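Local coordinates for protein transcriptional regulator, TetR family (Myxococcus xanthus, PDB 5K7F) that probably binds promoter DNA as a TetR-type transcriptional repressor, with isovaleryl coenzyme A as effector, in the control of isovaleryl coenzyme A biosynthesis, at residues Q78-V83 with K135-F140; N88-L93 with G152-V157; C96-I101 with I188-V193; L102-G107 with G168-I173. All blocks are in the same frame, centred on the assembly; numbering follows the deposited sequence.

Contact 1. Residues Q78-V83 with K135-F140; sequences QVLSRV and KKYVDF
Y137 is the first residue of 135-140 to meet the other helix, and it does so with one side of its ring. Atom CD1 lies 4.0 Å from L80 CD2, a methyl sitting at the ring edge near its plane, while OH lies 3.7 Å from V79 CG1, whose side chain crosses the tyrosine at about a right angle. The polar end of this buried ring has its own partner: OH is hydrogen-bonded to N100 OD1 on helix 89-105. F140 completes the series. Its CB points toward helix 60-83, and CG anti to the backbone N (chi1 178°) carries the ring past L80, which runs the opposite way. L80 CD2 stands almost exactly over the ring centre, 3.6 Å from the centroid of F140 and 8° off the normal, a clear CH-pi contact. Beyond it V83 CG2 reaches F140 CZ at 3.8 Å. One leucine methyl thus serves two aromatics differently, at the edge of Y137 and over the face of F140. The segment axes are inclined at 39° and stay 12.1 Å apart at their closest, so long side chains bridge the gap. The contact joins helix 60-83, which leads out of the DNA-binding head, to helix 125-150 of the C-terminal domain, an arrangement of the all-helical TetR fold.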
loop_
_atom_site.group_PDB
_atom_site.type_symbol
_atom_site.label_atom_id
_atom_site.label_comp_id
_atom_site.label_asym_id
_atom_site.label_seq_id
_atom_site.Cartn_x
_atom_site.Cartn_y
_atom_site.Cartn_z
ATOM N N GLN A 78 7.925 -18.416 -3.961
ATOM C CA GLN A 78 7.054 -18.055 -5.062
ATOM C C GLN A 78 7.625 -16.972 -5.952
ATOM O O GLN A 78 7.043 -16.705 -7.006
ATOM C CB GLN A 78 5.696 -17.586 -4.542
ATOM C CG GLN A 78 4.908 -18.598 -3.774
ATOM C CD GLN A 78 4.531 -19.788 -4.666
ATOM O OE1 GLN A 78 4.018 -19.592 -5.785
ATOM N NE2 GLN A 78 4.773 -21.000 -4.191
ATOM N N VAL A 79 8.703 -16.305 -5.551
ATOM C CA VAL A 79 9.218 -15.205 -6.358
ATOM C C VAL A 79 10.713 -15.393 -6.617
ATOM O O VAL A 79 11.112 -15.724 -7.730
ATOM C CB VAL A 79 8.920 -13.840 -5.701
ATOM C CG1 VAL A 79 9.477 -12.730 -6.559
ATOM C CG2 VAL A 79 7.429 -13.628 -5.471
ATOM N N LEU A 80 11.548 -15.219 -5.589
ATOM C CA LEU A 80 13.001 -15.197 -5.804
ATOM C C LEU A 80 13.543 -16.484 -6.422
ATOM O O LEU A 80 14.388 -16.455 -7.330
ATOM C CB LEU A 80 13.714 -14.944 -4.490
ATOM C CG LEU A 80 13.563 -13.559 -3.985
ATOM C CD1 LEU A 80 14.216 -13.509 -2.623
ATOM C CD2 LEU A 80 14.260 -12.561 -4.900
ATOM N N SER A 81 13.126 -17.628 -5.912
ATOM C CA SER A 81 13.684 -18.876 -6.420
ATOM C C SER A 81 13.313 -19.078 -7.875
ATOM O O SER A 81 13.985 -19.836 -8.574
ATOM C CB SER A 81 13.217 -20.039 -5.564
ATOM O OG SER A 81 11.809 -20.223 -5.634
ATOM N N ARG A 82 12.299 -18.366 -8.349
ATOM C CA ARG A 82 11.836 -18.477 -9.710
ATOM C C ARG A 82 12.563 -17.539 -10.657
ATOM O O ARG A 82 12.493 -17.760 -11.867
ATOM C CB ARG A 82 10.333 -18.216 -9.780
ATOM C CG ARG A 82 9.442 -18.963 -8.744
ATOM C CD ARG A 82 9.199 -20.401 -9.085
ATOM N NE ARG A 82 8.449 -21.033 -8.006
ATOM C CZ ARG A 82 8.082 -22.300 -7.999
ATOM N NH1 ARG A 82 8.383 -23.087 -9.029
ATOM N NH2 ARG A 82 7.419 -22.780 -6.953
ATOM N N VAL A 83 13.253 -16.492 -10.155
ATOM C CA VAL A 83 13.768 -15.458 -11.053
ATOM C C VAL A 83 15.249 -15.192 -10.836
ATOM O O VAL A 83 15.889 -14.534 -11.668
ATOM C CB VAL A 83 12.974 -14.139 -10.915
ATOM C CG1 VAL A 83 11.466 -14.351 -11.180
ATOM C CG2 VAL A 83 13.205 -13.448 -9.535
ATOM N N LYS A 135 14.416 -6.456 3.870
ATOM C CA LYS A 135 15.420 -5.640 3.194
ATOM C C LYS A 135 16.210 -6.443 2.170
ATOM O O LYS A 135 16.717 -5.863 1.202
ATOM C CB LYS A 135 16.381 -5.008 4.205
ATOM C CG LYS A 135 17.467 -4.152 3.534
ATOM C CD LYS A 135 18.386 -3.470 4.552
ATOM C CE LYS A 135 19.377 -2.545 3.853
ATOM N NZ LYS A 135 20.406 -3.275 3.077
ATOM N N LYS A 136 16.357 -7.749 2.368
ATOM C CA LYS A 136 17.002 -8.589 1.354
ATOM C C LYS A 136 16.231 -8.566 0.033
ATOM O O LYS A 136 16.838 -8.530 -1.038
ATOM C CB LYS A 136 17.170 -10.003 1.870
ATOM C CG LYS A 136 18.261 -10.124 2.953
ATOM C CD LYS A 136 18.842 -11.532 3.044
ATOM C CE LYS A 136 19.422 -11.821 4.427
ATOM N NZ LYS A 136 18.376 -12.299 5.404
ATOM N N TYR A 137 14.896 -8.546 0.086
ATOM C CA TYR A 137 14.115 -8.414 -1.143
ATOM C C TYR A 137 14.330 -7.059 -1.811
ATOM O O TYR A 137 14.539 -6.977 -3.031
ATOM C CB TYR A 137 12.631 -8.657 -0.833
ATOM C CG TYR A 137 11.780 -8.789 -2.084
ATOM C CD1 TYR A 137 12.014 -9.803 -2.999
ATOM C CD2 TYR A 137 10.741 -7.918 -2.338
ATOM C CE1 TYR A 137 11.255 -9.931 -4.178
ATOM C CE2 TYR A 137 9.972 -8.029 -3.489
ATOM C CZ TYR A 137 10.227 -9.061 -4.407
ATOM O OH TYR A 137 9.477 -9.203 -5.560
ATOM N N VAL A 138 14.255 -5.975 -1.031
ATOM C CA VAL A 138 14.486 -4.648 -1.583
ATOM C C VAL A 138 15.876 -4.568 -2.208
ATOM O O VAL A 138 16.047 -3.991 -3.293
ATOM C CB VAL A 138 14.299 -3.560 -0.504
ATOM C CG1 VAL A 138 14.668 -2.188 -1.055
ATOM C CG2 VAL A 138 12.873 -3.506 -0.018
ATOM N N ASP A 139 16.888 -5.150 -1.536
ATOM C CA ASP A 139 18.250 -5.153 -2.077
ATOM C C ASP A 139 18.289 -5.823 -3.445
ATOM O O ASP A 139 18.985 -5.371 -4.369
ATOM C CB ASP A 139 19.203 -5.898 -1.129
ATOM C CG ASP A 139 19.488 -5.155 0.165
ATOM O OD1 ASP A 139 19.171 -3.954 0.290
ATOM O OD2 ASP A 139 20.048 -5.806 1.071
ATOM N N PHE A 140 17.593 -6.952 -3.565
ATOM C CA PHE A 140 17.516 -7.660 -4.830
ATOM C C PHE A 140 16.929 -6.779 -5.920
ATOM O O PHE A 140 17.465 -6.715 -7.032
ATOM C CB PHE A 140 16.678 -8.911 -4.632
ATOM C CG PHE A 140 16.475 -9.745 -5.902
ATOM C CD1 PHE A 140 17.396 -10.697 -6.293
ATOM C CD2 PHE A 140 15.337 -9.570 -6.694
ATOM C CE1 PHE A 140 17.171 -11.492 -7.436
ATOM C CE2 PHE A 140 15.115 -10.345 -7.822
ATOM C CZ PHE A 140 16.039 -11.278 -8.215
#

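Contact 2. Residues N88-L93 with G152-V157; sequences NPVERL and GLIRPV
L153 and I154 meet the first turn of helix 89-105 at a place where two helix-end motifs come together: N88 is the N-cap of that helix, and G152, just before L153, closes helix 125-150 in a Schellman motif. The L153 side chain can be followed outward. Its CB packs 4.0 Å from V90 CG1. Beyond CG, set beside the backbone N (chi1 -57°), the branch CD1 arrives in the angle between two residues, 3.9 Å from P89 CD and 3.8 Å from N88 OD1. That oxygen is already engaged, accepting from E91 N at 3.1 Å in a capping bond that is almost straight (175°), although the donor stands well above the carbonyl plane. With an alanine here instead of N88, the E91 amide would probably lose its capping acceptor and L153 CD1 part of its cover. R92, one turn on, is bonded to the I86 carbonyl and to Q147 of helix 125-150. Further along the loop, R155 and V157 pack on P198 and M195 of the second subunit. The tightest touch is at I154, which slides past V90 in the opposite direction until I154 CG2 and V90 CG2 are only 3.4 Å apart.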
loop_
_atom_site.group_PDB
_atom_site.type_symbol
_atom_site.label_atom_id
_atom_site.label_comp_id
_atom_site.label_asym_id
_atom_site.label_seq_id
_atom_site.Cartn_x
_atom_site.Cartn_y
_atom_site.Cartn_z
ATOM N N ASN A 88 19.774 -11.470 -17.558
ATOM C CA ASN A 88 19.353 -10.176 -18.069
ATOM C C ASN A 88 18.496 -9.469 -17.018
ATOM O O ASN A 88 17.449 -10.015 -16.613
ATOM C CB ASN A 88 18.595 -10.382 -19.380
ATOM C CG ASN A 88 18.075 -9.083 -19.938
ATOM O OD1 ASN A 88 17.558 -8.288 -19.191
ATOM N ND2 ASN A 88 18.196 -8.870 -21.253
ATOM N N PRO A 89 18.914 -8.277 -16.527
ATOM C CA PRO A 89 18.262 -7.670 -15.350
ATOM C C PRO A 89 16.879 -7.105 -15.624
ATOM O O PRO A 89 16.046 -7.113 -14.704
ATOM C CB PRO A 89 19.239 -6.561 -14.924
ATOM C CG PRO A 89 20.003 -6.207 -16.199
ATOM C CD PRO A 89 20.102 -7.523 -16.961
ATOM N N VAL A 90 16.596 -6.615 -16.837
ATOM C CA VAL A 90 15.226 -6.216 -17.139
ATOM C C VAL A 90 14.317 -7.436 -17.281
ATOM O O VAL A 90 13.181 -7.424 -16.784
ATOM C CB VAL A 90 15.159 -5.281 -18.365
ATOM C CG1 VAL A 90 15.203 -5.996 -19.684
ATOM C CG2 VAL A 90 13.878 -4.428 -18.262
ATOM N N GLU A 91 14.805 -8.534 -17.893
ATOM C CA GLU A 91 14.015 -9.764 -17.917
ATOM C C GLU A 91 13.758 -10.262 -16.504
ATOM O O GLU A 91 12.654 -10.733 -16.194
ATOM C CB GLU A 91 14.742 -10.860 -18.710
ATOM C CG GLU A 91 14.856 -10.642 -20.218
ATOM C CD GLU A 91 15.493 -11.844 -20.950
ATOM O OE1 GLU A 91 15.664 -12.940 -20.338
ATOM O OE2 GLU A 91 15.833 -11.678 -22.139
ATOM N N ARG A 92 14.729 -10.121 -15.636
ATOM C CA ARG A 92 14.565 -10.525 -14.253
ATOM C C ARG A 92 13.492 -9.672 -13.529
ATOM O O ARG A 92 12.630 -10.173 -12.849
ATOM C CB ARG A 92 15.887 -10.434 -13.530
ATOM C CG ARG A 92 15.919 -11.083 -12.207
ATOM C CD ARG A 92 17.329 -11.445 -11.792
ATOM N NE ARG A 92 18.045 -10.349 -11.337
ATOM C CZ ARG A 92 19.118 -9.836 -11.913
ATOM N NH1 ARG A 92 19.585 -10.359 -12.978
ATOM N NH2 ARG A 92 19.652 -8.777 -11.425
ATOM N N LEU A 93 13.546 -8.359 -13.734
ATOM C CA LEU A 93 12.557 -7.487 -13.096
ATOM C C LEU A 93 11.151 -7.768 -13.630
ATOM O O LEU A 93 10.176 -7.801 -12.857
ATOM C CB LEU A 93 12.948 -6.035 -13.338
ATOM C CG LEU A 93 14.047 -5.514 -12.406
ATOM C CD1 LEU A 93 14.646 -4.301 -13.029
ATOM C CD2 LEU A 93 13.471 -5.255 -11.015
ATOM N N GLY A 152 21.484 0.193 -20.037
ATOM C CA GLY A 152 20.571 0.824 -20.973
ATOM C C GLY A 152 19.368 -0.016 -21.351
ATOM O O GLY A 152 18.804 0.181 -22.434
ATOM N N LEU A 153 18.957 -0.958 -20.491
ATOM C CA LEU A 153 17.763 -1.759 -20.755
ATOM C C LEU A 153 16.499 -1.172 -20.124
ATOM O O LEU A 153 15.403 -1.634 -20.445
ATOM C CB LEU A 153 17.985 -3.195 -20.263
ATOM C CG LEU A 153 19.193 -3.927 -20.863
ATOM C CD1 LEU A 153 19.545 -5.114 -19.986
ATOM C CD2 LEU A 153 18.940 -4.386 -22.312
ATOM N N ILE A 154 16.631 -0.155 -19.264
ATOM C CA ILE A 154 15.517 0.630 -18.746
ATOM C C ILE A 154 15.997 2.075 -18.710
ATOM O O ILE A 154 17.201 2.359 -18.660
ATOM C CB ILE A 154 15.018 0.206 -17.334
ATOM C CG1 ILE A 154 16.147 0.282 -16.317
ATOM C CG2 ILE A 154 14.427 -1.221 -17.351
ATOM C CD1 ILE A 154 15.756 -0.110 -14.935
ATOM N N ARG A 155 15.045 2.975 -18.772
ATOM C CA ARG A 155 15.340 4.400 -18.597
ATOM C C ARG A 155 16.006 4.632 -17.241
ATOM O O ARG A 155 15.635 3.985 -16.256
ATOM C CB ARG A 155 14.032 5.185 -18.706
ATOM C CG ARG A 155 14.145 6.675 -18.524
ATOM C CD ARG A 155 12.799 7.365 -18.809
ATOM N NE ARG A 155 12.108 6.759 -19.950
ATOM C CZ ARG A 155 12.220 7.159 -21.215
ATOM N NH1 ARG A 155 12.998 8.192 -21.531
ATOM N NH2 ARG A 155 11.544 6.517 -22.168
ATOM N N PRO A 156 16.993 5.538 -17.138
ATOM C CA PRO A 156 17.673 5.720 -15.850
ATOM C C PRO A 156 16.708 6.089 -14.728
ATOM O O PRO A 156 15.781 6.881 -14.923
ATOM C CB PRO A 156 18.652 6.864 -16.120
ATOM C CG PRO A 156 18.926 6.776 -17.569
ATOM C CD PRO A 156 17.647 6.294 -18.216
ATOM N N VAL A 157 16.955 5.505 -13.549
ATOM C CA VAL A 157 16.164 5.755 -12.347
ATOM C C VAL A 157 17.043 5.422 -11.149
ATOM O O VAL A 157 17.909 4.551 -11.226
ATOM C CB VAL A 157 14.851 4.926 -12.355
ATOM C CG1 VAL A 157 15.142 3.455 -12.147
ATOM C CG2 VAL A 157 13.878 5.422 -11.321
#

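Contact 3. Residues C96-I101 with I188-V193; sequences CMRHNI and IADGMV
R98 and D190 join two roughly antiparallel helices, with segment directions 144° apart, at the margin of a helix pair in the TetR-type C-terminal domain. R98 NH1 donates to D190 OD1 at 2.8 Å in a salt bridge that is bent (136° at the hydrogen): the donor comes from above the carboxylate plane, and the oxygen is tilted out of the guanidinium plane. The same NH1 passes 3.8 Å from A189 CB. The apolar part of the first shell lies deeper. M97, bent at its last torsion, lays SD 3.6 Å from V193 CG2, and I101 CD1 ends 3.7 Å from A189 CA, where the alanine's small side chain suits a close approach. M192 SD is another neighbour of that ethyl tip; M192 also packs on S165 of the second subunit. R98 CG lies anti to the backbone N (chi1 -176°) and the chain runs extended to NE, carrying the guanidinium across to the other helix. A leucine at R98 would probably leave D190 without its charged mate and both bridging waters without the arginine N-H groups they accept from. Water 1 links R98 NH2 to D190 OD2, closing a ring that includes the ion pair. Water 2, in the guanidinium plane, accepts from R98 NH1 at 2.9 Å and donates only weakly to A189 O.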
loop_
_atom_site.group_PDB
_atom_site.type_symbol
_atom_site.label_atom_id
_atom_site.label_comp_id
_atom_site.label_asym_id
_atom_site.label_seq_id
_atom_site.Cartn_x
_atom_site.Cartn_y
_atom_site.Cartn_z
ATOM N N CYS A 96 10.062 -10.960 -12.032
ATOM C CA CYS A 96 9.882 -10.759 -10.598
ATOM C C CYS A 96 8.554 -10.073 -10.320
ATOM O O CYS A 96 7.780 -10.488 -9.449
ATOM C CB CYS A 96 11.053 -9.966 -10.040
ATOM S SG CYS A 96 11.211 -9.982 -8.242
ATOM N N MET A 97 8.244 -9.048 -11.115
ATOM C CA MET A 97 6.986 -8.335 -10.974
ATOM C C MET A 97 5.792 -9.251 -11.215
ATOM O O MET A 97 4.810 -9.215 -10.457
ATOM C CB MET A 97 6.923 -7.167 -11.949
ATOM C CG MET A 97 5.646 -6.348 -11.745
ATOM S SD MET A 97 5.644 -4.826 -12.707
ATOM C CE MET A 97 5.844 -3.646 -11.402
ATOM N N ARG A 98 5.841 -10.047 -12.294
ATOM C CA ARG A 98 4.726 -10.946 -12.572
ATOM C C ARG A 98 4.538 -11.957 -11.434
ATOM O O ARG A 98 3.428 -12.088 -10.890
ATOM C CB ARG A 98 4.937 -11.632 -13.915
ATOM C CG ARG A 98 3.783 -12.527 -14.357
ATOM C CD ARG A 98 4.067 -13.102 -15.739
ATOM N NE ARG A 98 2.911 -13.754 -16.374
ATOM C CZ ARG A 98 1.945 -13.136 -17.060
ATOM N NH1 ARG A 98 1.908 -11.800 -17.208
ATOM N NH2 ARG A 98 1.001 -13.875 -17.617
ATOM N N HIS A 99 5.619 -12.603 -10.999
ATOM C CA HIS A 99 5.504 -13.535 -9.868
ATOM C C HIS A 99 4.995 -12.855 -8.596
ATOM O O HIS A 99 4.180 -13.429 -7.857
ATOM C CB HIS A 99 6.850 -14.204 -9.619
ATOM C CG HIS A 99 7.175 -15.312 -10.608
ATOM N ND1 HIS A 99 6.470 -16.492 -10.676
ATOM C CD2 HIS A 99 8.098 -15.375 -11.599
ATOM C CE1 HIS A 99 6.970 -17.253 -11.641
ATOM N NE2 HIS A 99 7.969 -16.601 -12.215
ATOM N N ASN A 100 5.481 -11.635 -8.301
ATOM C CA ASN A 100 5.036 -10.928 -7.095
ATOM C C ASN A 100 3.531 -10.601 -7.157
ATOM O O ASN A 100 2.824 -10.667 -6.150
ATOM C CB ASN A 100 5.877 -9.666 -6.924
ATOM C CG ASN A 100 5.923 -9.129 -5.515
ATOM O OD1 ASN A 100 6.913 -8.499 -5.162
ATOM N ND2 ASN A 100 4.890 -9.354 -4.715
ATOM N N ILE A 101 3.018 -10.230 -8.332
ATOM C CA ILE A 101 1.606 -9.902 -8.433
ATOM C C ILE A 101 0.768 -11.143 -8.179
ATOM O O ILE A 101 -0.292 -11.090 -7.537
ATOM C CB ILE A 101 1.297 -9.283 -9.808
ATOM C CG1 ILE A 101 1.876 -7.881 -9.911
ATOM C CG2 ILE A 101 -0.233 -9.194 -10.064
ATOM C CD1 ILE A 101 1.951 -7.334 -11.318
ATOM N N ILE A 188 -3.565 -7.525 -15.357
ATOM C CA ILE A 188 -2.945 -6.527 -14.477
ATOM C C ILE A 188 -1.438 -6.656 -14.588
ATOM O O ILE A 188 -0.737 -5.651 -14.777
ATOM C CB ILE A 188 -3.409 -6.651 -13.005
ATOM C CG1 ILE A 188 -4.924 -6.369 -12.906
ATOM C CG2 ILE A 188 -2.599 -5.655 -12.104
ATOM C CD1 ILE A 188 -5.642 -6.840 -11.634
ATOM N N ALA A 189 -0.919 -7.888 -14.562
ATOM C CA ALA A 189 0.533 -8.055 -14.665
ATOM C C ALA A 189 1.042 -7.641 -16.037
ATOM O O ALA A 189 2.085 -6.973 -16.147
ATOM C CB ALA A 189 0.933 -9.495 -14.356
ATOM N N ASP A 190 0.330 -8.025 -17.105
ATOM C CA ASP A 190 0.794 -7.647 -18.433
ATOM C C ASP A 190 0.913 -6.132 -18.514
ATOM O O ASP A 190 1.874 -5.598 -19.089
ATOM C CB ASP A 190 -0.163 -8.180 -19.510
ATOM C CG ASP A 190 0.008 -9.668 -19.782
ATOM O OD1 ASP A 190 1.032 -10.261 -19.397
ATOM O OD2 ASP A 190 -0.895 -10.240 -20.420
ATOM N N GLY A 191 -0.048 -5.433 -17.926
ATOM C CA GLY A 191 -0.110 -3.989 -18.010
ATOM C C GLY A 191 0.927 -3.287 -17.159
ATOM O O GLY A 191 1.528 -2.288 -17.595
ATOM N N MET A 192 1.121 -3.781 -15.930
ATOM C CA MET A 192 2.090 -3.161 -15.019
ATOM C C MET A 192 3.509 -3.325 -15.543
ATOM O O MET A 192 4.316 -2.386 -15.512
ATOM C CB MET A 192 1.966 -3.765 -13.627
ATOM C CG MET A 192 0.792 -3.187 -12.831
ATOM S SD MET A 192 0.814 -3.592 -11.066
ATOM C CE MET A 192 -0.807 -3.014 -10.663
ATOM N N VAL A 193 3.829 -4.516 -16.029
ATOM C CA VAL A 193 5.162 -4.780 -16.550
ATOM C C VAL A 193 5.398 -3.937 -17.774
ATOM O O VAL A 193 6.504 -3.442 -18.001
ATOM C CB VAL A 193 5.344 -6.285 -16.858
ATOM C CG1 VAL A 193 6.592 -6.523 -17.662
ATOM C CG2 VAL A 193 5.428 -7.049 -15.556
HETATM O O HOH W 1 -0.547 -12.918 -19.761
HETATM O O HOH W 2 3.822 -9.717 -16.615
#

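Contact 4. Residues L102-G107 with G168-I173; sequences LLVTRG and GMVLWI
V104 turns CG1 anti to its own amide nitrogen (chi1 160°), a setting that spreads its two methyls over V170, L171 and I173. CG1 rests 3.8 Å from V170 O and 4.0 Å from I173 CB, so one methyl spans the backbone of one residue and the branch point of another. The second methyl, CG2, meets L171 CD2 at 4.0 Å. L171 starts from a CB that points away from the facing helix, yet its end swings back, and the two side chains cross at about a right angle. V170 CG1 adds a looser contact, 4.2 Å from V104 CG2. In T105, chi1 of 51° places OG1 between the backbone N and the carbonyl carbon, where it bonds to I101 O one turn earlier, which satisfies the hydroxyl within its own helix; the other branch, the methyl CG2, is thereby directed to I173 CG2 at 3.7 Å. This wholly buried, apolar packing joins the C-terminal end of helix 89-105 to that of helix 159-171 in the TetR-type C-terminal domain. Helix 159-171 also faces the second subunit, where M169 packs on its counterpart M169 and L171 on W172 of that chain, consistent with the helical dimer interface of the family. V170 O, touched by the valine methyl, accepts from I173 N at 3.2 Å.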
loop_
_atom_site.group_PDB
_atom_site.type_symbol
_atom_site.label_atom_id
_atom_site.label_comp_id
_atom_site.label_asym_id
_atom_site.label_seq_id
_atom_site.Cartn_x
_atom_site.Cartn_y
_atom_site.Cartn_z
ATOM N N LEU A 102 1.233 -12.272 -8.681
ATOM C CA LEU A 102 0.540 -13.528 -8.411
ATOM C C LEU A 102 0.579 -13.859 -6.913
ATOM O O LEU A 102 -0.437 -14.226 -6.321
ATOM C CB LEU A 102 1.127 -14.662 -9.278
ATOM C CG LEU A 102 1.016 -14.532 -10.827
ATOM C CD1 LEU A 102 1.722 -15.669 -11.526
ATOM C CD2 LEU A 102 -0.428 -14.348 -11.288
ATOM N N LEU A 103 1.736 -13.742 -6.271
ATOM C CA LEU A 103 1.785 -13.980 -4.826
ATOM C C LEU A 103 0.787 -13.109 -4.043
ATOM O O LEU A 103 0.205 -13.550 -3.048
ATOM C CB LEU A 103 3.209 -13.733 -4.325
ATOM C CG LEU A 103 3.404 -13.703 -2.815
ATOM C CD1 LEU A 103 3.120 -15.022 -2.203
ATOM C CD2 LEU A 103 4.829 -13.296 -2.462
ATOM N N VAL A 104 0.538 -11.887 -4.508
ATOM C CA VAL A 104 -0.338 -10.954 -3.826
ATOM C C VAL A 104 -1.797 -11.296 -4.029
ATOM O O VAL A 104 -2.633 -10.946 -3.180
ATOM C CB VAL A 104 -0.010 -9.544 -4.340
ATOM C CG1 VAL A 104 -1.116 -8.607 -4.091
ATOM C CG2 VAL A 104 1.259 -9.032 -3.636
ATOM N N THR A 105 -2.129 -11.984 -5.139
ATOM C CA THR A 105 -3.516 -12.142 -5.561
ATOM C C THR A 105 -4.041 -13.545 -5.418
ATOM O O THR A 105 -5.267 -13.702 -5.352
ATOM C CB THR A 105 -3.727 -11.669 -7.011
ATOM O OG1 THR A 105 -2.783 -12.238 -7.910
ATOM C CG2 THR A 105 -3.589 -10.152 -7.117
ATOM N N ARG A 106 -3.163 -14.553 -5.337
ATOM C CA ARG A 106 -3.641 -15.932 -5.179
ATOM C C ARG A 106 -4.401 -16.085 -3.857
ATOM O O ARG A 106 -3.954 -15.643 -2.795
ATOM C CB ARG A 106 -2.475 -16.913 -5.243
ATOM C CG ARG A 106 -1.778 -17.030 -6.608
ATOM C CD ARG A 106 -1.161 -18.475 -6.816
ATOM N NE ARG A 106 -0.277 -18.563 -7.965
ATOM C CZ ARG A 106 0.962 -18.097 -8.009
ATOM N NH1 ARG A 106 1.482 -17.449 -6.962
ATOM N NH2 ARG A 106 1.655 -18.250 -9.117
ATOM N N GLY A 107 -5.570 -16.710 -3.916
ATOM C CA GLY A 107 -6.366 -16.862 -2.713
ATOM C C GLY A 107 -5.598 -17.430 -1.526
ATOM O O GLY A 107 -5.778 -16.972 -0.397
ATOM N N GLY A 168 5.323 -0.571 -4.235
ATOM C CA GLY A 168 4.022 0.049 -4.029
ATOM C C GLY A 168 3.001 -0.400 -5.065
ATOM O O GLY A 168 1.847 -0.686 -4.737
ATOM N N MET A 169 3.373 -0.350 -6.338
ATOM C CA MET A 169 2.451 -0.831 -7.376
ATOM C C MET A 169 1.912 -2.207 -7.050
ATOM O O MET A 169 0.695 -2.451 -7.158
ATOM C CB MET A 169 3.139 -0.884 -8.745
ATOM C CG MET A 169 3.268 0.401 -9.440
ATOM S SD MET A 169 4.308 0.242 -10.922
ATOM C CE MET A 169 3.403 -0.925 -11.853
ATOM N N VAL A 170 2.786 -3.111 -6.627
ATOM C CA VAL A 170 2.400 -4.525 -6.557
ATOM C C VAL A 170 1.687 -4.824 -5.251
ATOM O O VAL A 170 0.635 -5.472 -5.241
ATOM C CB VAL A 170 3.639 -5.413 -6.747
ATOM C CG1 VAL A 170 3.279 -6.857 -6.565
ATOM C CG2 VAL A 170 4.203 -5.188 -8.159
ATOM N N LEU A 171 2.199 -4.318 -4.127
ATOM C CA LEU A 171 1.605 -4.690 -2.857
ATOM C C LEU A 171 0.234 -4.048 -2.670
ATOM O O LEU A 171 -0.618 -4.613 -1.970
ATOM C CB LEU A 171 2.556 -4.314 -1.711
ATOM C CG LEU A 171 3.911 -5.026 -1.766
ATOM C CD1 LEU A 171 4.780 -4.547 -0.612
ATOM C CD2 LEU A 171 3.741 -6.526 -1.717
ATOM N N TRP A 172 -0.005 -2.868 -3.262
ATOM C CA TRP A 172 -1.287 -2.184 -3.107
ATOM C C TRP A 172 -2.418 -2.861 -3.883
ATOM O O TRP A 172 -3.584 -2.511 -3.652
ATOM C CB TRP A 172 -1.159 -0.693 -3.499
ATOM C CG TRP A 172 -2.094 0.201 -2.662
ATOM C CD1 TRP A 172 -1.969 0.492 -1.331
ATOM C CD2 TRP A 172 -3.294 0.855 -3.097
ATOM N NE1 TRP A 172 -3.007 1.280 -0.918
ATOM C CE2 TRP A 172 -3.830 1.526 -1.982
ATOM C CE3 TRP A 172 -3.964 0.949 -4.321
ATOM C CZ2 TRP A 172 -5.001 2.282 -2.055
ATOM C CZ3 TRP A 172 -5.145 1.703 -4.382
ATOM C CH2 TRP A 172 -5.643 2.339 -3.260
ATOM N N ILE A 173 -2.113 -3.846 -4.751
ATOM C CA ILE A 173 -3.143 -4.578 -5.517
ATOM C C ILE A 173 -4.206 -5.194 -4.602
ATOM O O ILE A 173 -5.376 -5.288 -4.981
ATOM C CB ILE A 173 -2.490 -5.628 -6.410
ATOM C CG1 ILE A 173 -1.591 -4.969 -7.471
ATOM C CG2 ILE A 173 -3.553 -6.479 -7.075
ATOM C CD1 ILE A 173 -0.824 -6.035 -8.387
#

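In the fold
Read from the N terminus, the chain leaves the DNA-binding head along helix 60-83 and opens contact 1 at its end, then opens contacts 2, 3 and 4 one after another along helix 89-105. Contact 1 closes first, at helix 125-150; contact 2 closes in the loop that follows, contact 4 at helix 159-171 and contact 3 at helix 185-196. Contact 1 therefore crosses the other three, contact 2 crosses 3 and 4, and contact 4 nests inside the loop closed by contact 3. Helix 89-105 is common to contacts 2, 3 and 4, whose surroundings include the second subunit, whereas contact 1 ties the linking helix to the domain.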